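Long-range contacts in coenzyme A transferase (Yersinia pestis, PDB 3QLI), which probably transfers coenzyme A between carboxylic acids and can carry CoA covalently attached in its active site: residues Ile36-Phe47 against Ile67-Ala78; Leu238-Asn247 against Glu264-Leu273. All blocks are in the same frame, centred on the assembly; numbering follows the deposited sequence.

Interaction 1 of 2, residues Ile36-Phe47 against Ile67-Ala78; sequences IASGSHLSMGMF and IGDLRVYYFETA
Leu-42 and Val-72 lie at the middle of a parallel strand pair, 41-44 beside 70-74, which forms the two arms of a beta-alpha-beta unit whose connection is helix 52-63. The strand axes approach to 4.7 Å and cross at -32°. Leu-42 reaches both ways along its neighbour: its N donates to Arg-71 O at 2.9 Å, nearly straight at 178°, and its O accepts from Tyr-73 N, while Arg-71 N is bonded to Ser-40 O. Ahead of the strands, Gly-68 N donates to Ser-38 OG, and water 1 bridges the carbonyls of Ser-40 and Asp-69. At the other end the hydroxyl of Ser-43 takes over, donating to Tyr-73 O at 2.7 Å; with OG anti to its backbone N (chi1 -175°) it lies beside its own carbonyl carbon and reaches across to the partner strand. Past the strands, Phe-47 N closes on Glu-76 O at 2.9 Å; Glu-76 binds CoA, so this bond joins the two loops after the strands at the CoA site.

One face of the pair carries His-41, Arg-71 and Tyr-73. The edge of Tyr-73 meets the face of His-41, CE2 standing 3.8 Å above the imidazole plane toward its rim. Arg-71 runs extended alongside the imidazole, and its NH1 donates to Tyr-73 OH in the guanidinium plane, which helps fix the phenol. On the face of Leu-42 and Val-72, CD2 of Leu-42 rests 3.9 Å from CG1 of Val-72, and farther along Met-44 lays its CE against CG of Tyr-74 at 3.7 Å.

Leu-58 of helix 52-63 packs on both Leu-42 and Leu-70. Strand 143-148 bonds to the other edge of 41-44, away from 70-74, strand 94-98 flanks 70-74, and Arg-71 forms a salt bridge with Glu-428 of the second subunit.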
loop_
_atom_site.group_PDB
_atom_site.type_symbol
_atom_site.label_atom_id
_atom_site.label_comp_id
_atom_site.label_asym_id
_atom_site.label_seq_id
_atom_site.Cartn_x
_atom_site.Cartn_y
_atom_site.Cartn_z
ATOM N N ILE A 36 -18.008 -23.461 -24.184
ATOM C CA ILE A 36 -17.932 -22.256 -23.375
ATOM C C ILE A 36 -19.225 -21.465 -23.567
ATOM O O ILE A 36 -19.614 -21.180 -24.699
ATOM C CB ILE A 36 -16.718 -21.379 -23.785
ATOM C CG1 ILE A 36 -15.396 -22.115 -23.502
ATOM C CG2 ILE A 36 -16.754 -20.043 -23.047
ATOM C CD1 ILE A 36 -14.167 -21.433 -24.099
ATOM N N ALA A 37 -19.898 -21.131 -22.470
ATOM C CA ALA A 37 -21.168 -20.398 -22.555
ATOM C C ALA A 37 -20.981 -18.926 -22.909
ATOM O O ALA A 37 -19.972 -18.308 -22.538
ATOM C CB ALA A 37 -21.950 -20.528 -21.234
ATOM N N SER A 38 -21.947 -18.361 -23.633
ATOM C CA SER A 38 -21.993 -16.926 -23.800
ATOM C C SER A 38 -22.304 -16.331 -22.434
ATOM O O SER A 38 -22.816 -17.022 -21.555
ATOM C CB SER A 38 -23.085 -16.543 -24.810
ATOM O OG SER A 38 -22.694 -16.887 -26.135
ATOM N N GLY A 39 -22.008 -15.055 -22.241
ATOM C CA GLY A 39 -22.288 -14.422 -20.961
ATOM C C GLY A 39 -21.533 -15.044 -19.789
ATOM O O GLY A 39 -21.978 -14.936 -18.643
ATOM N N SER A 40 -20.411 -15.707 -20.068
ATOM C CA SER A 40 -19.610 -16.322 -19.003
ATOM C C SER A 40 -18.267 -15.603 -18.818
ATOM O O SER A 40 -17.968 -14.636 -19.530
ATOM C CB SER A 40 -19.391 -17.821 -19.254
ATOM O OG SER A 40 -18.567 -18.053 -20.390
ATOM N N HIS A 41 -17.479 -16.071 -17.850
ATOM C CA HIS A 41 -16.192 -15.450 -17.525
ATOM C C HIS A 41 -15.059 -16.420 -17.860
ATOM O O HIS A 41 -15.027 -17.549 -17.357
ATOM C CB HIS A 41 -16.092 -15.106 -16.030
ATOM C CG HIS A 41 -17.089 -14.089 -15.556
ATOM N ND1 HIS A 41 -17.302 -13.831 -14.218
ATOM C CD2 HIS A 41 -17.922 -13.260 -16.236
ATOM C CE1 HIS A 41 -18.222 -12.887 -14.091
ATOM N NE2 HIS A 41 -18.621 -12.529 -15.301
ATOM N N LEU A 42 -14.132 -15.977 -18.699
ATOM C CA LEU A 42 -12.966 -16.779 -19.030
ATOM C C LEU A 42 -11.698 -16.082 -18.564
ATOM O O LEU A 42 -11.614 -14.857 -18.577
ATOM C CB LEU A 42 -12.905 -17.020 -20.539
ATOM C CG LEU A 42 -11.734 -17.887 -21.027
ATOM C CD1 LEU A 42 -12.191 -18.968 -21.965
ATOM C CD2 LEU A 42 -10.702 -17.021 -21.694
ATOM N N SER A 43 -10.705 -16.865 -18.151
ATOM C CA SER A 43 -9.388 -16.306 -17.863
ATOM C C SER A 43 -8.345 -17.226 -18.485
ATOM O O SER A 43 -8.665 -18.327 -18.936
ATOM C CB SER A 43 -9.167 -16.159 -16.351
ATOM O OG SER A 43 -7.933 -15.500 -16.055
ATOM N N MET A 44 -7.107 -16.766 -18.529
ATOM C CA MET A 44 -6.039 -17.529 -19.150
ATOM C C MET A 44 -4.733 -17.192 -18.449
ATOM O O MET A 44 -4.673 -16.256 -17.659
ATOM C CB MET A 44 -5.922 -17.166 -20.627
ATOM C CG MET A 44 -5.750 -15.663 -20.854
ATOM S SD MET A 44 -5.698 -15.247 -22.614
ATOM C CE MET A 44 -5.756 -13.452 -22.546
ATOM N N GLY A 45 -3.693 -17.963 -18.753
ATOM C CA GLY A 45 -2.386 -17.728 -18.184
ATOM C C GLY A 45 -1.780 -16.425 -18.659
ATOM O O GLY A 45 -2.291 -15.772 -19.575
ATOM N N MET A 46 -0.663 -16.042 -18.052
ATOM C CA MET A 46 0.021 -14.796 -18.397
ATOM C C MET A 46 1.113 -14.939 -19.455
ATOM O O MET A 46 1.901 -15.879 -19.413
ATOM C CB MET A 46 0.666 -14.183 -17.149
ATOM C CG MET A 46 -0.270 -13.926 -15.986
ATOM S SD MET A 46 0.634 -13.350 -14.534
ATOM C CE MET A 46 1.177 -11.738 -15.087
ATOM N N PHE A 47 1.153 -14.007 -20.405
ATOM C CA PHE A 47 2.215 -13.998 -21.414
ATOM C C PHE A 47 2.346 -15.273 -22.244
ATOM O O PHE A 47 1.436 -15.664 -22.966
ATOM C CB PHE A 47 3.564 -13.601 -20.806
ATOM C CG PHE A 47 4.529 -13.035 -21.809
ATOM C CD1 PHE A 47 4.205 -11.904 -22.540
ATOM C CD2 PHE A 47 5.753 -13.639 -22.032
ATOM C CE1 PHE A 47 5.085 -11.384 -23.469
ATOM C CE2 PHE A 47 6.638 -13.123 -22.958
ATOM C CZ PHE A 47 6.304 -11.995 -23.678
ATOM N N ILE A 67 -20.565 -17.246 -30.416
ATOM C CA ILE A 67 -20.456 -16.924 -28.994
ATOM C C ILE A 67 -20.528 -15.423 -28.816
ATOM O O ILE A 67 -20.179 -14.668 -29.723
ATOM C CB ILE A 67 -19.147 -17.477 -28.349
ATOM C CG1 ILE A 67 -19.197 -17.350 -26.815
ATOM C CG2 ILE A 67 -17.922 -16.766 -28.906
ATOM C CD1 ILE A 67 -18.102 -18.120 -26.113
ATOM N N GLY A 68 -20.996 -14.995 -27.647
ATOM C CA GLY A 68 -21.095 -13.583 -27.352
ATOM C C GLY A 68 -21.039 -13.293 -25.870
ATOM O O GLY A 68 -21.088 -14.208 -25.044
ATOM N N ASP A 69 -20.946 -12.006 -25.551
ATOM C CA ASP A 69 -20.884 -11.520 -24.182
ATOM C C ASP A 69 -19.905 -12.323 -23.343
ATOM O O ASP A 69 -20.186 -12.652 -22.194
ATOM C CB ASP A 69 -22.267 -11.518 -23.512
ATOM C CG ASP A 69 -22.282 -10.682 -22.246
ATOM O OD1 ASP A 69 -21.474 -9.725 -22.179
ATOM O OD2 ASP A 69 -23.064 -10.983 -21.314
ATOM N N LEU A 70 -18.753 -12.634 -23.921
ATOM C CA LEU A 70 -17.727 -13.378 -23.194
ATOM C C LEU A 70 -16.714 -12.411 -22.600
ATOM O O LEU A 70 -16.001 -11.714 -23.323
ATOM C CB LEU A 70 -17.020 -14.385 -24.111
ATOM C CG LEU A 70 -15.950 -15.249 -23.421
ATOM C CD1 LEU A 70 -16.590 -16.211 -22.425
ATOM C CD2 LEU A 70 -15.141 -16.025 -24.460
ATOM N N ARG A 71 -16.657 -12.361 -21.279
ATOM C CA ARG A 71 -15.700 -11.487 -20.619
ATOM C C ARG A 71 -14.417 -12.273 -20.424
ATOM O O ARG A 71 -14.455 -13.409 -19.951
ATOM C CB ARG A 71 -16.229 -11.047 -19.265
ATOM C CG ARG A 71 -17.410 -10.101 -19.321
ATOM C CD ARG A 71 -17.705 -9.582 -17.924
ATOM N NE ARG A 71 -18.821 -8.642 -17.911
ATOM C CZ ARG A 71 -19.204 -7.968 -16.834
ATOM N NH1 ARG A 71 -18.561 -8.138 -15.682
ATOM N NH2 ARG A 71 -20.229 -7.128 -16.907
ATOM N N VAL A 72 -13.282 -11.683 -20.789
ATOM C CA VAL A 72 -12.000 -12.329 -20.545
ATOM C C VAL A 72 -11.207 -11.484 -19.565
ATOM O O VAL A 72 -10.863 -10.320 -19.855
ATOM C CB VAL A 72 -11.199 -12.536 -21.851
ATOM C CG1 VAL A 72 -9.831 -13.191 -21.550
ATOM C CG2 VAL A 72 -12.009 -13.378 -22.836
ATOM N N TYR A 73 -10.939 -12.072 -18.396
ATOM C CA TYR A 73 -10.200 -11.423 -17.319
ATOM C C TYR A 73 -8.755 -11.944 -17.337
ATOM O O TYR A 73 -8.530 -13.151 -17.267
ATOM C CB TYR A 73 -10.840 -11.759 -15.973
ATOM C CG TYR A 73 -12.193 -11.129 -15.719
ATOM C CD1 TYR A 73 -12.305 -9.966 -14.962
ATOM C CD2 TYR A 73 -13.369 -11.719 -16.202
ATOM C CE1 TYR A 73 -13.560 -9.391 -14.696
ATOM C CE2 TYR A 73 -14.621 -11.146 -15.951
ATOM C CZ TYR A 73 -14.709 -9.980 -15.201
ATOM O OH TYR A 73 -15.954 -9.411 -14.937
ATOM N N TYR A 74 -7.769 -11.052 -17.408
ATOM C CA TYR A 74 -6.401 -11.514 -17.639
ATOM C C TYR A 74 -5.357 -10.442 -17.331
ATOM O O TYR A 74 -5.693 -9.256 -17.254
ATOM C CB TYR A 74 -6.256 -11.954 -19.106
ATOM C CG TYR A 74 -6.379 -10.783 -20.051
ATOM C CD1 TYR A 74 -5.251 -10.180 -20.591
ATOM C CD2 TYR A 74 -7.622 -10.253 -20.371
ATOM C CE1 TYR A 74 -5.362 -9.086 -21.437
ATOM C CE2 TYR A 74 -7.745 -9.149 -21.218
ATOM C CZ TYR A 74 -6.614 -8.571 -21.742
ATOM O OH TYR A 74 -6.730 -7.470 -22.571
ATOM N N PHE A 75 -4.101 -10.878 -17.217
ATOM C CA PHE A 75 -2.941 -10.029 -16.944
ATOM C C PHE A 75 -1.815 -10.339 -17.936
ATOM O O PHE A 75 -1.751 -11.440 -18.478
ATOM C CB PHE A 75 -2.368 -10.346 -15.560
ATOM C CG PHE A 75 -3.166 -9.809 -14.409
ATOM C CD1 PHE A 75 -2.842 -8.595 -13.832
ATOM C CD2 PHE A 75 -4.204 -10.546 -13.867
ATOM C CE1 PHE A 75 -3.559 -8.110 -12.759
ATOM C CE2 PHE A 75 -4.925 -10.064 -12.793
ATOM C CZ PHE A 75 -4.600 -8.846 -12.237
ATOM N N GLU A 76 -0.912 -9.382 -18.148
ATOM C CA GLU A 76 0.255 -9.595 -19.015
ATOM C C GLU A 76 0.019 -10.119 -20.436
ATOM O O GLU A 76 0.438 -11.223 -20.774
ATOM C CB GLU A 76 1.307 -10.447 -18.301
ATOM C CG GLU A 76 2.735 -10.153 -18.735
ATOM C CD GLU A 76 3.116 -8.694 -18.564
ATOM O OE1 GLU A 76 2.605 -8.042 -17.631
ATOM O OE2 GLU A 76 3.935 -8.196 -19.365
ATOM N N THR A 77 -0.669 -9.328 -21.251
ATOM C CA THR A 77 -0.989 -9.698 -22.628
ATOM C C THR A 77 0.222 -9.926 -23.537
ATOM O O THR A 77 1.254 -9.273 -23.405
ATOM C CB THR A 77 -1.854 -8.614 -23.299
ATOM O OG1 THR A 77 -2.659 -7.960 -22.311
ATOM C CG2 THR A 77 -2.748 -9.225 -24.363
ATOM N N ALA A 78 0.068 -10.868 -24.463
ATOM C CA ALA A 78 1.098 -11.223 -25.431
ATOM C C ALA A 78 0.493 -11.185 -26.833
ATOM O O ALA A 78 -0.725 -11.240 -26.984
ATOM C CB ALA A 78 1.661 -12.597 -25.134
HETATM O O HOH W 1 -19.976 -12.167 -19.389
#

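Interaction 2 of 2, residues Leu238-Asn247 against Glu264-Leu273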
loop_
_atom_site.group_PDB
_atom_site.type_symbol
_atom_site.label_atom_id
_atom_site.label_comp_id
_atom_site.label_asym_id
_atom_site.label_seq_id
_atom_site.Cartn_x
_atom_site.Cartn_y
_atom_site.Cartn_z
ATOM N N LEU A 238 17.368 -10.917 -4.401
ATOM C CA LEU A 238 16.990 -10.047 -5.511
ATOM C C LEU A 238 15.557 -10.208 -6.012
ATOM O O LEU A 238 15.046 -11.326 -6.141
ATOM C CB LEU A 238 17.910 -10.310 -6.695
ATOM C CG LEU A 238 19.413 -10.118 -6.501
ATOM C CD1 LEU A 238 20.131 -10.524 -7.779
ATOM C CD2 LEU A 238 19.695 -8.668 -6.146
ATOM N N GLN A 239 14.929 -9.074 -6.299
ATOM C CA GLN A 239 13.776 -9.034 -7.207
ATOM C C GLN A 239 14.112 -8.032 -8.299
ATOM O O GLN A 239 14.649 -6.963 -8.003
ATOM C CB GLN A 239 12.497 -8.604 -6.496
ATOM C CG GLN A 239 11.333 -8.332 -7.470
ATOM C CD GLN A 239 11.197 -6.857 -7.824
ATOM O OE1 GLN A 239 11.617 -5.983 -7.061
ATOM N NE2 GLN A 239 10.609 -6.574 -8.994
ATOM N N MET A 240 13.835 -8.372 -9.557
ATOM C CA MET A 240 13.912 -7.353 -10.597
ATOM C C MET A 240 12.980 -7.616 -11.772
ATOM O O MET A 240 12.469 -8.717 -11.924
ATOM C CB MET A 240 15.345 -7.139 -11.080
ATOM C CG MET A 240 16.005 -8.344 -11.697
ATOM S SD MET A 240 17.739 -7.917 -12.067
ATOM C CE MET A 240 18.454 -7.853 -10.432
ATOM N N GLY A 241 12.771 -6.587 -12.590
ATOM C CA GLY A 241 11.922 -6.688 -13.766
ATOM C C GLY A 241 12.670 -7.212 -14.981
ATOM O O GLY A 241 13.731 -7.833 -14.866
ATOM N N VAL A 242 12.114 -6.950 -16.159
ATOM C CA VAL A 242 12.707 -7.393 -17.414
ATOM C C VAL A 242 13.272 -6.183 -18.164
ATOM O O VAL A 242 12.903 -5.045 -17.875
ATOM C CB VAL A 242 11.661 -8.095 -18.308
ATOM C CG1 VAL A 242 11.209 -9.408 -17.683
ATOM C CG2 VAL A 242 10.465 -7.174 -18.536
ATOM N N GLY A 243 14.182 -6.431 -19.104
ATOM C CA GLY A 243 14.728 -5.367 -19.932
ATOM C C GLY A 243 16.243 -5.319 -19.977
ATOM O O GLY A 243 16.928 -6.121 -19.332
ATOM N N ALA A 244 16.772 -4.369 -20.744
ATOM C CA ALA A 244 18.222 -4.217 -20.885
ATOM C C ALA A 244 18.871 -3.814 -19.565
ATOM O O ALA A 244 19.967 -4.280 -19.242
ATOM C CB ALA A 244 18.559 -3.203 -21.985
ATOM N N LEU A 245 18.202 -2.955 -18.798
ATOM C CA LEU A 245 18.793 -2.463 -17.547
ATOM C C LEU A 245 19.028 -3.593 -16.534
ATOM O O LEU A 245 20.158 -3.829 -16.111
ATOM C CB LEU A 245 17.954 -1.328 -16.941
ATOM C CG LEU A 245 18.449 -0.730 -15.615
ATOM C CD1 LEU A 245 19.959 -0.394 -15.651
ATOM C CD2 LEU A 245 17.611 0.496 -15.226
ATOM N N PRO A 246 17.961 -4.311 -16.149
ATOM C CA PRO A 246 18.175 -5.483 -15.286
ATOM C C PRO A 246 19.224 -6.463 -15.831
ATOM O O PRO A 246 20.038 -6.967 -15.060
ATOM C CB PRO A 246 16.784 -6.143 -15.218
ATOM C CG PRO A 246 15.898 -5.358 -16.164
ATOM C CD PRO A 246 16.531 -4.007 -16.320
ATOM N N ASN A 247 19.218 -6.735 -17.133
ATOM C CA ASN A 247 20.260 -7.582 -17.704
ATOM C C ASN A 247 21.657 -7.025 -17.420
ATOM O O ASN A 247 22.589 -7.774 -17.119
ATOM C CB ASN A 247 20.053 -7.764 -19.208
ATOM C CG ASN A 247 18.874 -8.671 -19.528
ATOM O OD1 ASN A 247 18.187 -9.167 -18.626
ATOM N ND2 ASN A 247 18.625 -8.882 -20.817
ATOM N N GLU A 264 9.113 -11.302 -8.591
ATOM C CA GLU A 264 7.812 -11.523 -9.220
ATOM C C GLU A 264 8.024 -12.184 -10.575
ATOM O O GLU A 264 7.577 -13.307 -10.800
ATOM C CB GLU A 264 7.045 -10.216 -9.378
ATOM C CG GLU A 264 5.640 -10.395 -9.987
ATOM C CD GLU A 264 5.054 -9.065 -10.439
ATOM O OE1 GLU A 264 4.884 -8.170 -9.588
ATOM O OE2 GLU A 264 4.784 -8.919 -11.648
ATOM N N VAL A 265 8.713 -11.491 -11.476
ATOM C CA VAL A 265 9.039 -12.073 -12.775
ATOM C C VAL A 265 10.481 -12.600 -12.812
ATOM O O VAL A 265 11.429 -11.917 -12.391
ATOM C CB VAL A 265 8.827 -11.065 -13.944
ATOM C CG1 VAL A 265 9.805 -9.932 -13.842
ATOM C CG2 VAL A 265 9.000 -11.757 -15.304
ATOM N N LEU A 266 10.639 -13.818 -13.318
ATOM C CA LEU A 266 11.972 -14.380 -13.547
ATOM C C LEU A 266 12.405 -14.020 -14.968
ATOM O O LEU A 266 11.675 -14.290 -15.931
ATOM C CB LEU A 266 11.978 -15.892 -13.370
ATOM C CG LEU A 266 13.329 -16.621 -13.451
ATOM C CD1 LEU A 266 14.244 -16.199 -12.297
ATOM C CD2 LEU A 266 13.116 -18.142 -13.416
ATOM N N ASN A 267 13.571 -13.385 -15.081
ATOM C CA ASN A 267 14.072 -12.861 -16.356
ATOM C C ASN A 267 15.417 -13.488 -16.734
ATOM O O ASN A 267 16.066 -14.132 -15.903
ATOM C CB ASN A 267 14.202 -11.332 -16.301
ATOM C CG ASN A 267 15.264 -10.870 -15.312
ATOM O OD1 ASN A 267 15.922 -11.682 -14.668
ATOM N ND2 ASN A 267 15.444 -9.556 -15.200
ATOM N N PRO A 268 15.839 -13.313 -17.991
ATOM C CA PRO A 268 17.105 -13.920 -18.427
ATOM C C PRO A 268 18.333 -13.490 -17.604
ATOM O O PRO A 268 19.237 -14.300 -17.396
ATOM C CB PRO A 268 17.229 -13.442 -19.877
ATOM C CG PRO A 268 15.769 -13.346 -20.334
ATOM C CD PRO A 268 15.056 -12.777 -19.122
ATOM N N GLY A 269 18.364 -12.249 -17.141
ATOM C CA GLY A 269 19.471 -11.786 -16.316
ATOM C C GLY A 269 19.607 -12.562 -15.018
ATOM O O GLY A 269 20.708 -12.975 -14.640
ATOM N N LEU A 270 18.486 -12.763 -14.322
ATOM C CA LEU A 270 18.509 -13.505 -13.072
ATOM C C LEU A 270 18.910 -14.949 -13.317
ATOM O O LEU A 270 19.634 -15.548 -12.523
ATOM C CB LEU A 270 17.141 -13.446 -12.370
ATOM C CG LEU A 270 16.811 -12.128 -11.661
ATOM C CD1 LEU A 270 15.415 -12.168 -11.040
ATOM C CD2 LEU A 270 17.884 -11.789 -10.609
ATOM N N VAL A 271 18.435 -15.517 -14.417
ATOM C CA VAL A 271 18.724 -16.911 -14.698
ATOM C C VAL A 271 20.208 -17.060 -15.011
ATOM O O VAL A 271 20.826 -18.084 -14.696
ATOM C CB VAL A 271 17.856 -17.431 -15.854
ATOM C CG1 VAL A 271 18.397 -18.761 -16.370
ATOM C CG2 VAL A 271 16.410 -17.573 -15.386
ATOM N N ASP A 272 20.795 -16.025 -15.608
ATOM C CA ASP A 272 22.245 -16.051 -15.874
ATOM C C ASP A 272 23.037 -16.164 -14.564
ATOM O O ASP A 272 24.016 -16.922 -14.470
ATOM C CB ASP A 272 22.667 -14.809 -16.665
ATOM C CG ASP A 272 24.132 -14.833 -17.050
ATOM O OD1 ASP A 272 24.506 -15.641 -17.928
ATOM O OD2 ASP A 272 24.907 -14.035 -16.483
ATOM N N LEU A 273 22.603 -15.426 -13.539
ATOM C CA LEU A 273 23.271 -15.480 -12.245
ATOM C C LEU A 273 23.116 -16.855 -11.592
ATOM O O LEU A 273 24.024 -17.331 -10.907
ATOM C CB LEU A 273 22.772 -14.369 -11.320
ATOM C CG LEU A 273 22.999 -12.938 -11.823
ATOM C CD1 LEU A 273 22.409 -11.934 -10.830
ATOM C CD2 LEU A 273 24.485 -12.671 -12.044
HETATM O O HOH W 2 9.883 -8.949 -10.808
#
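Apolar contacts join Leu-238 and Met-240 to the first turns of helix 268-276. CD2 of Leu-270 lies 3.8 Å from CD1 of Leu-238 and 4.0 Å from CE of Met-240, whose chain bends at chi3 (72°) to bring the methyl there. CG of Met-240 also touches CG of Leu-270. Beyond the strand, CG1 of Val-242 meets CG2 of Val-265 at 4.0 Å, the two side chains crossing at about a right angle.

The polar contacts centre on Asn-267, the N-cap of helix 268-276. Its OD1 accepts from Leu-270 N at 2.8 Å, which leaves its ND2 turned toward Gly-241 O in the loop after Met-240 and CB of Pro-246 in the following helix.

Water 2 is a third link: it donates to Met-240 O at 2.8 Å and accepts from Gln-239 NE2 and from Val-265 N, the latter at 2.9 Å. Gln-239 itself is tied to Ser-334 and Asn-336 of the adjoining strand.

A mostly apolar interface, with a helix cap between its two apolar groups and a shared water to one side, thus holds the loop with the CoA-binding Val-242 against Val-265 and Asn-267, which follow Glu-264, the covalent CoA site.

Interaction 1 belongs to the N-terminal parallel sheet, whereas interaction 2 joins strand 237-240 of the mixed sheet to the loop, short strand and helix of 264-273; their centres are 29 Å apart, on opposite sides of the chain's centre. They nevertheless converge, without touching, at the CoA site, where their nearest atoms are about 6 Å apart. Glu-76, just past strand 70-74, has its side chain about 6 Å from that of Glu-264 and about 7 Å from that of Val-242; the side chain of Met-46 is likewise about 6 Å from that of Glu-264. A bound acetate, probably from the crystallisation liquor, lies close to the side chains of both Glu-264 and Glu-76.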